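Side-chain contacts in ChiX (Serratia marcescens, PDB 5OPZ), which acts as a zinc-dependent L-Ala D-Glu endopeptidase that hydrolyses peptidoglycan and is required for chitinase secretion: residues 11-16 against 36-41; 42-47 against 96-101; 54-59 against 66-71; 70-73 against 78-81; 117-120 against 126-129. One frame throughout, in Å; residues are numbered along the deposited sequence.

In the fold
Interactions 4 and 5 meet at the zinc ion. Residues 70-73 and 78-81 supply His72 and Asp79, and 126-129 supplies His127. The centres of interactions 4 and 5 lie about 10 Å apart, and strands 77-82 and 127-130 are neighbours in the sheet. Interaction 3 shares Ser70 and Arg71 with interaction 4 and holds the loop that leads to His72; the Ser70 side chain is about 6 Å from the zinc. Interaction 2 packs helix 92-109 on the edge strand of the same sheet, with the Ile98 side chain about 13 Å from the zinc. Interaction 1 touches interaction 2 where Leu37 meets Phe44. It lies across the chain's centre from interaction 3, about 30 Å away between centres.

Interaction 1. Residues 11-16 against 36-41; sequences EIRFTA and ALRYSL
Arg13 NH2 has two partners here. It donates to Arg38 O at 3.1 Å, with an N-H...O angle of 152°, and weakly to water 2. It does not meet the Arg38 carbonyl in its plane but from a tilted direction. Arg13 NE adds a weak bond to Leu37 O, which sits at the guanidinium edge and in its plane. One arginine thus spans two successive carbonyls in the last turn of helix 27-39. Its side chain is extended from CG to NE, and this length carries it from the loop to the helix.

Arg38 starts out away from residues 11-16 and folds back through bends at chi2 (-45°) and chi3. Its guanidinium then lies flat against that of Arg13, with centres 4.0 Å apart and planes at 17°. The overlap is offset, with Arg38 NH2 over the rim of one Arg13 face, 3.4 Å from Arg13 NH1. Both groups are donors and carry like charge. The carbonyls at the helix end probably repay part of that cost. Water 3 accepts from Arg38 NH1 at 2.7 Å and is hydrogen-bonded to Thr15 OG1, and so bridges the two side chains. Leu37 CD1 supplies the apolar contact, 4.3 Å from Thr15 CA. The result is an offset arginine-arginine stack at the C-terminal end of a helix, where the last carbonyls accept from side-chain donors.

Interaction 2. Residues 42-47 against 96-101; sequences VPFSVS and AQIAVA
Ile98 touches Phe44 with two branches. Its CD1 reaches Phe44 CB at 3.6 Å. Its CG2 sits over the centre of one ring face, 4.0 Å from the centroid and 11° off the ring normal. This is a CH-pi contact. CG2 stands anti to the backbone N of Ile98, while CG1 lies beside that N and leads to CD1. The two branches therefore reach different parts of the same phenylalanine. CG1 also packs on Val42, 4.1 Å from Val42 CB.

Val42 carries the other half of the contact. Its CG2 rests on Gln97 CB at 3.7 Å and on Gln97 CD at 3.8 Å. The Gln97 chain is extended beyond CG and crosses Val42 at about a right angle. No hydrogen bond joins the two segments; the contact is van der Waals packing, with the Gln97 amide at its rim.

Phe44 CG sits between the backbone N and the carbonyl carbon (chi1 71°), which turns one ring face to Ile98. Val42 O lies at the ring edge, in its plane. Further out, Phe44 packs on Ile33, Ala36 and Leu37 of helix 27-39 and on Val80 of the adjoining strand. Ile98 also touches Ala82. Ser45-Val81 backbone bonding joins strand 44-48 to strand 77-82, and Pro43-Met83 continues the pairing just beyond the strand ends. Helices 27-39 and 92-109 thus meet at one aromatic ring on the sheet. This is the hydrophobic core of an antiparallel sheet with helices laid on it, consistent with the fold of the clan MD peptidases.

Interaction 3. Residues 54-59 against 66-71; sequences ARQREM and QTLRSR
The loop that follows helix 53-62 is tied back to that helix by Gln56, which meets Thr67, Leu68 and Ser70. Gln56 NE2 donates to Thr67 O at 3.0 Å, with an N-H...O angle of 160°. The donor approaches nearly along the C=O axis, and the acceptor lies in the amide plane. Gln56 OE1 accepts from Arg51 NH1. With both ends bonded, the buried amide is held against rotation.

Gln56 CG is anti to the backbone N (chi1 -169°), and a bend at chi2 (72°) then turns the amide toward the loop. Ser70 CB packs against it, 3.4 Å from Gln56 OE1. Ser70 OG is bonded not to this amide but to the backbone N of His72. Thr67 O also accepts from Ser65 OG, so two donors grip this carbonyl. An ST turn shapes the loop here: Thr67 OG1 accepts from Arg69 N at 2.8 Å.

Leu68 gives the apolar side of the contact. Its side chain slides past that of Gln56 in the opposite direction. Leu68 CD1 comes to 3.8 Å from Gln56 CG and 3.6 Å from Arg57 N, lying against helix 53-62. Leu73, further along, touches Gln56 CB as well. The contact is at the surface, about 17 Å from the centre of the chain, between helix 53-62 and the loop that runs on to strand 77-82.

Interaction 4. Residues 70-73 against 78-81; sequences SRHL and VDVV. With ZN (zinc ion), chain C.
The zinc site joins His72 in the loop to Asp79 on strand 77-82, with His127 as the third protein ligand. The sequence SRHLTGHAVD fits the SxHxxGxAxD signature of clan MD metallopeptidases. His72 NE2 binds the zinc at 2.1 Å and Asp79 OD1 binds it at 2.0 Å. Asp79 OD2 stays 2.9 Å from the metal, so the carboxylate binds essentially through one oxygen.

The ring of His72 and the carboxylate of Asp79 stand almost perpendicular, with planes at 81°. Asp79 OD1 is at the ring edge, 3.1 Å from His72 NE2. That short distance comes from the shared metal and is not a hydrogen bond. His72 CE1 also touches the strand backbone, 3.6 Å from Val78 C. His72 CG is anti to its carbonyl carbon (chi1 -74°), which swings the ring toward the strand.

Second-shell bonds fix the loop and the ring. Ser70 OG accepts from His72 N at 2.9 Å, an ST turn that sets the backbone of the ligand. On the far side of the ring from the metal, His72 ND1 donates to Gly49 O. A long, weak ion pair links Asp79 OD2 to Arg51 NH2. With ND1 donating to a carbonyl, NE2 serves as the metal-binding nitrogen, and the bond to Gly49 probably helps to orient the ring.

Interaction 5. Residues 117-120 against 126-129; sequences GEWK and PHFQ. With ZN (zinc ion), chain C.
His127 CB packs beside Trp119, 3.9 Å from Trp119 CZ2 and 4.0 Å from Trp119 CH2. Next along the side chain, His127 CG is 3.7 Å from Trp119 CZ2. There the ring divides between metal and protein. ND1 binds the zinc at 2.1 Å, and CE1 lies next to it. On the other branch, His127 CD2 also meets Trp119 CZ2 at 3.7 Å. At the tip, His127 NE2 donates to Gln129 OE1 at 2.8 Å, with an N-H...O angle of 162°. The acceptor lies in the plane of the imidazole.

CG of His127 is anti to the backbone N (chi1 -177°), which points the ring at the metal. Trp119 reaches it with CZ2 and CH2 of its six-membered ring. The two rings meet obliquely, with planes at 37° and centroids 5.4 Å apart. The zinc bond and the Gln129 bond grip both ring nitrogens and so fix the rotation of the ring. Gln129 is itself positioned by Glu114, which accepts from Gln129 NE2. This makes a second and third shell behind the zinc ligand.

Residues 117-120 lie in the loop between strands 113-115 and 127-130, and Trp119 is exposed there. His127 begins strand 127-130, which runs between strands 77-82 and 113-115. Backbone bonds join it to both sides, Phe128 to Val78 and Gln129 to Glu114, while Phe128 packs onto helix 92-109.

Interaction 1. Residues 11-16 against 36-41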
# COMPACT_ATOMS: atom_id res chain seq x y z
N GLU A 11 -12.86 17.08 -4.11
CA GLU A 11 -12.42 15.68 -4.17
C GLU A 11 -11.09 15.60 -3.45
O GLU A 11 -10.11 16.16 -3.92
CB GLU A 11 -12.32 15.19 -5.62
CG GLU A 11 -13.64 15.32 -6.40
CD GLU A 11 -13.81 16.57 -7.26
OE1 GLU A 11 -12.84 17.26 -7.61
OE2 GLU A 11 -14.95 16.87 -7.64
N ILE A 12 -11.08 14.93 -2.30
CA ILE A 12 -9.92 14.80 -1.40
C ILE A 12 -9.06 13.62 -1.84
O ILE A 12 -9.54 12.50 -1.93
CB ILE A 12 -10.32 14.61 0.06
CG1 ILE A 12 -11.06 15.85 0.55
CG2 ILE A 12 -9.09 14.36 0.91
CD1 ILE A 12 -11.79 15.62 1.86
N ARG A 13 -7.81 13.91 -2.23
CA ARG A 13 -6.83 12.89 -2.63
C ARG A 13 -5.47 13.31 -2.06
O ARG A 13 -5.10 14.48 -2.12
CB ARG A 13 -6.74 12.75 -4.16
CG ARG A 13 -7.93 12.13 -4.83
CD ARG A 13 -7.71 11.88 -6.30
NE ARG A 13 -8.86 11.23 -6.90
CZ ARG A 13 -9.91 11.85 -7.45
NH1 ARG A 13 -10.04 13.18 -7.44
NH2 ARG A 13 -10.89 11.12 -8.00
N PHE A 14 -4.72 12.34 -1.53
CA PHE A 14 -3.37 12.60 -0.97
C PHE A 14 -2.25 12.25 -1.94
O PHE A 14 -1.37 11.47 -1.68
CB PHE A 14 -3.17 11.89 0.40
CG PHE A 14 -3.96 12.52 1.48
CD1 PHE A 14 -5.29 12.22 1.69
CD2 PHE A 14 -3.37 13.54 2.23
CE1 PHE A 14 -6.02 12.90 2.64
CE2 PHE A 14 -4.09 14.21 3.20
CZ PHE A 14 -5.43 13.89 3.39
N THR A 15 -2.30 12.89 -3.10
CA THR A 15 -1.37 12.63 -4.19
C THR A 15 0.04 12.92 -3.78
O THR A 15 0.92 12.07 -3.96
CB THR A 15 -1.74 13.46 -5.43
OG1 THR A 15 -3.11 13.19 -5.74
CG2 THR A 15 -0.89 13.13 -6.64
N ALA A 16 0.31 14.13 -3.33
CA ALA A 16 1.68 14.54 -3.10
C ALA A 16 2.32 13.73 -1.96
O ALA A 16 3.49 13.28 -2.09
CB ALA A 16 1.76 16.03 -2.83
N ALA A 36 -4.68 3.89 -8.54
CA ALA A 36 -5.65 3.66 -7.48
C ALA A 36 -6.04 4.93 -6.72
O ALA A 36 -7.19 5.03 -6.26
CB ALA A 36 -5.18 2.62 -6.51
N LEU A 37 -5.11 5.87 -6.59
CA LEU A 37 -5.48 7.18 -6.00
C LEU A 37 -6.60 7.86 -6.77
O LEU A 37 -7.36 8.62 -6.19
CB LEU A 37 -4.29 8.14 -5.96
CG LEU A 37 -3.16 7.73 -5.01
CD1 LEU A 37 -1.87 8.46 -5.32
CD2 LEU A 37 -3.60 8.05 -3.59
N ARG A 38 -6.70 7.66 -8.06
CA ARG A 38 -7.77 8.24 -8.85
C ARG A 38 -9.10 7.58 -8.65
O ARG A 38 -10.13 8.22 -8.82
CB ARG A 38 -7.44 8.14 -10.33
CG ARG A 38 -6.12 8.71 -10.78
CD ARG A 38 -5.81 10.06 -10.21
NE ARG A 38 -6.90 11.00 -10.39
CZ ARG A 38 -6.87 12.25 -9.94
NH1 ARG A 38 -5.81 12.73 -9.33
NH2 ARG A 38 -7.94 13.04 -10.11
N TYR A 39 -9.09 6.29 -8.36
CA TYR A 39 -10.30 5.47 -8.32
C TYR A 39 -10.93 5.30 -6.96
O TYR A 39 -12.11 5.08 -6.87
CB TYR A 39 -10.03 4.07 -8.86
CG TYR A 39 -9.57 4.03 -10.34
CD1 TYR A 39 -9.90 5.03 -11.28
CD2 TYR A 39 -8.79 2.98 -10.78
CE1 TYR A 39 -9.49 4.96 -12.59
CE2 TYR A 39 -8.37 2.91 -12.07
CZ TYR A 39 -8.70 3.91 -12.95
OH TYR A 39 -8.29 3.80 -14.22
N SER A 40 -10.12 5.32 -5.92
CA SER A 40 -10.61 5.05 -4.57
C SER A 40 -11.62 6.07 -4.07
O SER A 40 -11.38 7.26 -4.18
CB SER A 40 -9.45 5.03 -3.60
OG SER A 40 -9.89 4.63 -2.32
N LEU A 41 -12.73 5.60 -3.51
CA LEU A 41 -13.66 6.50 -2.81
C LEU A 41 -13.08 7.04 -1.50
O LEU A 41 -13.54 8.02 -0.97
CB LEU A 41 -15.03 5.80 -2.57
CG LEU A 41 -16.04 5.75 -3.72
CD1 LEU A 41 -16.59 7.15 -3.96
CD2 LEU A 41 -15.50 5.16 -5.01
O HOH W 1 -9.89 9.55 -2.67
O HOH W 2 -10.74 9.13 -5.90
O HOH W 3 -3.69 11.56 -8.03

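Interaction 2. Residues 42-47 against 96-101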
# COMPACT_ATOMS: atom_id res chain seq x y z
N VAL A 42 -12.14 6.31 -0.94
CA VAL A 42 -11.51 6.60 0.33
C VAL A 42 -10.15 7.20 0.05
O VAL A 42 -9.29 6.53 -0.52
CB VAL A 42 -11.35 5.28 1.12
CG1 VAL A 42 -10.61 5.54 2.42
CG2 VAL A 42 -12.71 4.69 1.36
N PRO A 43 -9.90 8.43 0.49
CA PRO A 43 -8.55 8.96 0.38
C PRO A 43 -7.56 8.12 1.16
O PRO A 43 -7.91 7.55 2.20
CB PRO A 43 -8.66 10.35 1.00
CG PRO A 43 -10.11 10.68 1.00
CD PRO A 43 -10.76 9.34 1.27
N PHE A 44 -6.32 8.03 0.66
CA PHE A 44 -5.27 7.27 1.33
C PHE A 44 -3.93 7.82 0.97
O PHE A 44 -3.77 8.48 -0.07
CB PHE A 44 -5.39 5.76 1.01
CG PHE A 44 -5.03 5.40 -0.42
CD1 PHE A 44 -5.99 5.39 -1.43
CD2 PHE A 44 -3.75 4.97 -0.72
CE1 PHE A 44 -5.65 5.03 -2.72
CE2 PHE A 44 -3.44 4.59 -2.01
CZ PHE A 44 -4.38 4.62 -3.01
N SER A 45 -2.96 7.55 1.83
CA SER A 45 -1.57 7.76 1.54
C SER A 45 -0.80 6.48 1.66
O SER A 45 -1.30 5.48 2.10
CB SER A 45 -1.01 8.89 2.43
OG SER A 45 0.34 9.22 2.09
N VAL A 46 0.43 6.53 1.25
CA VAL A 46 1.35 5.41 1.43
C VAL A 46 2.14 5.75 2.70
O VAL A 46 2.91 6.73 2.71
CB VAL A 46 2.28 5.25 0.22
CG1 VAL A 46 3.37 4.24 0.50
CG2 VAL A 46 1.46 4.86 -1.00
N SER A 47 1.96 4.92 3.74
CA SER A 47 2.66 5.13 5.00
C SER A 47 4.07 4.55 5.02
O SER A 47 4.95 5.06 5.71
CB SER A 47 1.86 4.62 6.19
OG SER A 47 1.78 3.22 6.18
N ALA A 96 -10.82 -2.15 2.67
CA ALA A 96 -11.53 -2.93 1.64
C ALA A 96 -11.85 -2.07 0.41
O ALA A 96 -11.75 -2.53 -0.73
CB ALA A 96 -12.76 -3.61 2.21
N GLN A 97 -12.23 -0.82 0.68
CA GLN A 97 -12.54 0.07 -0.43
C GLN A 97 -11.32 0.47 -1.19
O GLN A 97 -11.37 0.58 -2.42
CB GLN A 97 -13.29 1.30 0.08
CG GLN A 97 -14.70 0.99 0.57
CD GLN A 97 -15.51 2.22 0.87
OE1 GLN A 97 -15.84 2.95 -0.04
NE2 GLN A 97 -15.84 2.45 2.14
N ILE A 98 -10.25 0.76 -0.46
CA ILE A 98 -8.96 1.02 -1.11
C ILE A 98 -8.58 -0.16 -2.01
O ILE A 98 -8.10 0.04 -3.15
CB ILE A 98 -7.83 1.39 -0.14
CG1 ILE A 98 -8.17 2.69 0.57
CG2 ILE A 98 -6.48 1.47 -0.85
CD1 ILE A 98 -7.43 2.87 1.86
N ALA A 99 -8.73 -1.38 -1.51
CA ALA A 99 -8.34 -2.55 -2.28
C ALA A 99 -9.19 -2.71 -3.53
O ALA A 99 -8.68 -3.25 -4.50
CB ALA A 99 -8.40 -3.80 -1.42
N VAL A 100 -10.45 -2.27 -3.54
CA VAL A 100 -11.25 -2.28 -4.80
C VAL A 100 -10.51 -1.44 -5.86
O VAL A 100 -10.41 -1.84 -7.03
CB VAL A 100 -12.66 -1.73 -4.59
CG1 VAL A 100 -13.40 -1.43 -5.87
CG2 VAL A 100 -13.43 -2.73 -3.76
N ALA A 101 -10.09 -0.25 -5.46
CA ALA A 101 -9.40 0.66 -6.34
C ALA A 101 -8.06 0.07 -6.82
O ALA A 101 -7.73 0.20 -8.00
CB ALA A 101 -9.18 1.97 -5.66

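Interaction 3. Residues 54-59 against 66-71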
# COMPACT_ATOMS: atom_id res chain seq x y z
N ALA A 54 17.49 -2.48 8.71
CA ALA A 54 17.50 -2.35 10.18
C ALA A 54 16.08 -2.41 10.78
O ALA A 54 15.85 -2.97 11.85
CB ALA A 54 18.15 -1.04 10.60
N ARG A 55 15.13 -1.79 10.09
CA ARG A 55 13.73 -1.80 10.53
C ARG A 55 13.16 -3.21 10.45
O ARG A 55 12.50 -3.68 11.35
CB ARG A 55 12.89 -0.82 9.71
CG ARG A 55 11.40 -0.92 9.96
CD ARG A 55 10.99 -0.70 11.40
NE ARG A 55 9.56 -0.43 11.49
CZ ARG A 55 9.03 0.27 12.48
NH1 ARG A 55 7.72 0.52 12.54
NH2 ARG A 55 9.83 0.75 13.40
N GLN A 56 13.48 -3.91 9.38
CA GLN A 56 13.07 -5.31 9.25
C GLN A 56 13.67 -6.16 10.38
O GLN A 56 12.97 -7.01 10.94
CB GLN A 56 13.39 -5.88 7.90
CG GLN A 56 12.74 -7.21 7.65
CD GLN A 56 11.25 -7.11 7.43
OE1 GLN A 56 10.75 -6.05 7.04
NE2 GLN A 56 10.53 -8.21 7.65
N ARG A 57 14.96 -5.95 10.66
CA ARG A 57 15.59 -6.71 11.74
C ARG A 57 14.90 -6.43 13.08
O ARG A 57 14.73 -7.34 13.88
CB ARG A 57 17.06 -6.28 11.80
CG ARG A 57 17.84 -6.87 12.94
CD ARG A 57 19.30 -6.54 12.86
NE ARG A 57 19.91 -6.96 11.58
CZ ARG A 57 20.32 -6.17 10.59
NH1 ARG A 57 20.32 -4.85 10.70
NH2 ARG A 57 20.78 -6.71 9.46
N GLU A 58 14.53 -5.17 13.29
CA GLU A 58 13.76 -4.83 14.47
C GLU A 58 12.40 -5.54 14.54
O GLU A 58 12.02 -6.01 15.63
CB GLU A 58 13.59 -3.32 14.55
CG GLU A 58 12.84 -2.70 15.72
CD GLU A 58 12.49 -1.22 15.49
OE1 GLU A 58 12.75 -0.66 14.40
OE2 GLU A 58 11.97 -0.62 16.42
N MET A 59 11.71 -5.67 13.41
CA MET A 59 10.46 -6.39 13.39
C MET A 59 10.63 -7.86 13.72
O MET A 59 9.79 -8.44 14.41
CB MET A 59 9.80 -6.22 12.04
CG MET A 59 9.33 -4.81 11.78
SD MET A 59 8.79 -4.50 10.12
CE MET A 59 7.33 -5.56 10.08
N GLN A 66 8.38 -13.02 10.79
CA GLN A 66 9.25 -14.16 11.02
C GLN A 66 10.59 -14.11 10.30
O GLN A 66 11.53 -14.79 10.70
CB GLN A 66 8.50 -15.47 10.72
CG GLN A 66 7.53 -15.82 11.83
CD GLN A 66 7.04 -17.24 11.73
OE1 GLN A 66 6.66 -17.70 10.64
NE2 GLN A 66 7.03 -17.94 12.84
N THR A 67 10.68 -13.32 9.24
CA THR A 67 11.83 -13.37 8.35
C THR A 67 12.34 -12.00 8.03
O THR A 67 11.58 -11.04 8.02
CB THR A 67 11.47 -14.07 7.01
OG1 THR A 67 12.52 -13.93 6.04
CG2 THR A 67 10.20 -13.53 6.38
N LEU A 68 13.63 -11.93 7.73
CA LEU A 68 14.25 -10.73 7.26
C LEU A 68 13.93 -10.49 5.79
O LEU A 68 14.13 -9.40 5.32
CB LEU A 68 15.76 -10.79 7.51
CG LEU A 68 16.58 -9.52 7.45
CD1 LEU A 68 16.18 -8.54 8.52
CD2 LEU A 68 18.04 -9.87 7.64
N ARG A 69 13.46 -11.51 5.07
CA ARG A 69 13.02 -11.39 3.70
C ARG A 69 11.66 -10.69 3.71
O ARG A 69 10.69 -11.16 4.30
CB ARG A 69 12.92 -12.77 3.05
CG ARG A 69 12.57 -12.77 1.56
CD ARG A 69 12.69 -14.22 1.03
NE ARG A 69 11.56 -14.79 0.28
CZ ARG A 69 11.55 -15.14 -1.00
NH1 ARG A 69 12.59 -14.92 -1.81
NH2 ARG A 69 10.45 -15.70 -1.52
N SER A 70 11.62 -9.51 3.15
CA SER A 70 10.36 -8.75 3.03
C SER A 70 10.31 -8.11 1.67
O SER A 70 11.31 -7.53 1.20
CB SER A 70 10.28 -7.64 4.07
OG SER A 70 9.27 -6.69 3.77
N ARG A 71 9.14 -8.12 1.07
CA ARG A 71 8.94 -7.41 -0.19
C ARG A 71 9.16 -5.91 -0.02
O ARG A 71 9.45 -5.22 -0.97
CB ARG A 71 7.57 -7.71 -0.74
CG ARG A 71 7.30 -9.17 -1.09
CD ARG A 71 7.22 -9.40 -2.59
NE ARG A 71 8.53 -9.34 -3.20
CZ ARG A 71 8.74 -9.53 -4.49
NH1 ARG A 71 7.72 -9.70 -5.31
NH2 ARG A 71 9.98 -9.60 -4.95

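Interaction 4. Residues 70-73 against 78-81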
# COMPACT_ATOMS: atom_id res chain seq x y z
N SER A 70 11.62 -9.51 3.15
CA SER A 70 10.36 -8.75 3.03
C SER A 70 10.31 -8.11 1.67
O SER A 70 11.31 -7.53 1.20
CB SER A 70 10.28 -7.64 4.07
OG SER A 70 9.27 -6.69 3.77
N ARG A 71 9.14 -8.12 1.07
CA ARG A 71 8.94 -7.41 -0.19
C ARG A 71 9.16 -5.91 -0.02
O ARG A 71 9.45 -5.22 -0.97
CB ARG A 71 7.57 -7.71 -0.74
CG ARG A 71 7.30 -9.17 -1.09
CD ARG A 71 7.22 -9.40 -2.59
NE ARG A 71 8.53 -9.34 -3.20
CZ ARG A 71 8.74 -9.53 -4.49
NH1 ARG A 71 7.72 -9.70 -5.31
NH2 ARG A 71 9.98 -9.60 -4.95
N HIS A 72 9.04 -5.38 1.21
CA HIS A 72 9.31 -3.97 1.37
C HIS A 72 10.76 -3.57 1.19
O HIS A 72 11.03 -2.42 0.89
CB HIS A 72 8.88 -3.47 2.75
CG HIS A 72 7.41 -3.32 2.95
ND1 HIS A 72 6.73 -2.17 2.63
CD2 HIS A 72 6.47 -4.16 3.48
CE1 HIS A 72 5.45 -2.29 2.92
NE2 HIS A 72 5.27 -3.48 3.45
N LEU A 73 11.68 -4.51 1.45
CA LEU A 73 13.08 -4.19 1.35
C LEU A 73 13.57 -3.90 -0.04
O LEU A 73 14.51 -3.15 -0.21
CB LEU A 73 13.92 -5.35 1.91
CG LEU A 73 13.85 -5.57 3.42
CD1 LEU A 73 14.63 -6.79 3.82
CD2 LEU A 73 14.40 -4.38 4.14
N VAL A 78 3.93 -1.83 -0.56
CA VAL A 78 3.53 -0.61 0.14
C VAL A 78 2.53 -0.98 1.22
O VAL A 78 1.74 -1.92 1.06
CB VAL A 78 2.91 0.45 -0.80
CG1 VAL A 78 3.95 0.90 -1.82
CG2 VAL A 78 1.68 -0.07 -1.49
N ASP A 79 2.56 -0.19 2.30
CA ASP A 79 1.45 -0.12 3.27
C ASP A 79 0.76 1.22 3.09
O ASP A 79 1.42 2.23 3.07
CB ASP A 79 2.00 -0.27 4.67
CG ASP A 79 2.51 -1.65 4.99
OD1 ASP A 79 2.36 -2.58 4.21
OD2 ASP A 79 3.08 -1.82 6.06
N VAL A 80 -0.54 1.16 2.91
CA VAL A 80 -1.34 2.35 2.78
C VAL A 80 -2.00 2.68 4.12
O VAL A 80 -2.15 1.84 4.99
CB VAL A 80 -2.44 2.24 1.69
CG1 VAL A 80 -1.82 1.88 0.35
CG2 VAL A 80 -3.50 1.23 2.05
N VAL A 81 -2.34 3.94 4.26
CA VAL A 81 -3.09 4.42 5.41
C VAL A 81 -4.33 5.17 4.89
O VAL A 81 -4.20 6.12 4.07
CB VAL A 81 -2.25 5.28 6.37
CG1 VAL A 81 -1.65 6.47 5.71
CG2 VAL A 81 -3.06 5.69 7.58
ZN ZN C . 3.51 -4.19 4.40

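Interaction 5. Residues 117-120 against 126-129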
# COMPACT_ATOMS: atom_id res chain seq x y z
N GLY A 117 -5.34 -8.03 2.92
CA GLY A 117 -6.71 -8.35 3.29
C GLY A 117 -7.20 -9.70 2.81
O GLY A 117 -8.22 -10.17 3.28
N GLU A 118 -6.40 -10.35 1.97
CA GLU A 118 -6.63 -11.70 1.48
C GLU A 118 -5.53 -12.69 1.86
O GLU A 118 -5.44 -13.79 1.30
CB GLU A 118 -6.79 -11.64 -0.06
CG GLU A 118 -8.07 -10.94 -0.49
CD GLU A 118 -8.09 -10.44 -1.94
OE1 GLU A 118 -7.13 -10.64 -2.72
OE2 GLU A 118 -9.14 -9.92 -2.34
N TRP A 119 -4.74 -12.33 2.87
CA TRP A 119 -3.84 -13.30 3.49
C TRP A 119 -4.66 -14.43 4.06
O TRP A 119 -5.80 -14.23 4.43
CB TRP A 119 -3.00 -12.68 4.60
CG TRP A 119 -1.89 -11.75 4.17
CD1 TRP A 119 -1.24 -11.78 3.00
CD2 TRP A 119 -1.29 -10.72 4.94
NE1 TRP A 119 -0.28 -10.81 2.97
CE2 TRP A 119 -0.26 -10.17 4.18
CE3 TRP A 119 -1.50 -10.21 6.21
CZ2 TRP A 119 0.53 -9.11 4.63
CZ3 TRP A 119 -0.71 -9.18 6.67
CH2 TRP A 119 0.27 -8.61 5.87
N LYS A 120 -4.08 -15.63 4.08
CA LYS A 120 -4.83 -16.82 4.51
C LYS A 120 -5.18 -16.77 5.98
O LYS A 120 -6.20 -17.33 6.37
CB LYS A 120 -4.09 -18.10 4.16
CG LYS A 120 -4.13 -18.35 2.66
CD LYS A 120 -3.48 -19.64 2.22
CE LYS A 120 -3.85 -19.97 0.78
NZ LYS A 120 -3.47 -21.36 0.45
N PRO A 126 -3.60 -2.74 5.32
CA PRO A 126 -2.68 -1.81 4.63
C PRO A 126 -1.77 -2.37 3.54
O PRO A 126 -1.37 -1.57 2.70
CB PRO A 126 -1.80 -1.30 5.77
CG PRO A 126 -2.73 -1.34 6.95
CD PRO A 126 -3.51 -2.61 6.79
N HIS A 127 -1.45 -3.66 3.53
CA HIS A 127 -0.35 -4.18 2.75
C HIS A 127 -0.75 -4.58 1.37
O HIS A 127 -1.69 -5.34 1.17
CB HIS A 127 0.22 -5.38 3.50
CG HIS A 127 1.44 -6.00 2.87
ND1 HIS A 127 2.71 -5.54 3.07
CD2 HIS A 127 1.53 -6.91 1.88
CE1 HIS A 127 3.56 -6.21 2.34
NE2 HIS A 127 2.86 -7.03 1.59
N PHE A 128 0.01 -4.08 0.39
CA PHE A 128 -0.12 -4.51 -1.01
C PHE A 128 1.29 -4.87 -1.55
O PHE A 128 2.26 -4.16 -1.21
CB PHE A 128 -0.72 -3.44 -1.90
CG PHE A 128 -2.12 -3.08 -1.56
CD1 PHE A 128 -2.41 -2.19 -0.55
CD2 PHE A 128 -3.14 -3.76 -2.14
CE1 PHE A 128 -3.72 -1.84 -0.26
CE2 PHE A 128 -4.45 -3.41 -1.90
CZ PHE A 128 -4.74 -2.48 -0.93
N GLN A 129 1.39 -5.88 -2.41
CA GLN A 129 2.71 -6.23 -2.96
C GLN A 129 2.59 -6.79 -4.36
O GLN A 129 1.60 -7.42 -4.71
CB GLN A 129 3.50 -7.20 -2.07
CG GLN A 129 2.83 -8.55 -1.91
CD GLN A 129 3.58 -9.44 -1.00
OE1 GLN A 129 3.95 -9.07 0.10
NE2 GLN A 129 3.88 -10.65 -1.48
ZN ZN C . 3.51 -4.19 4.40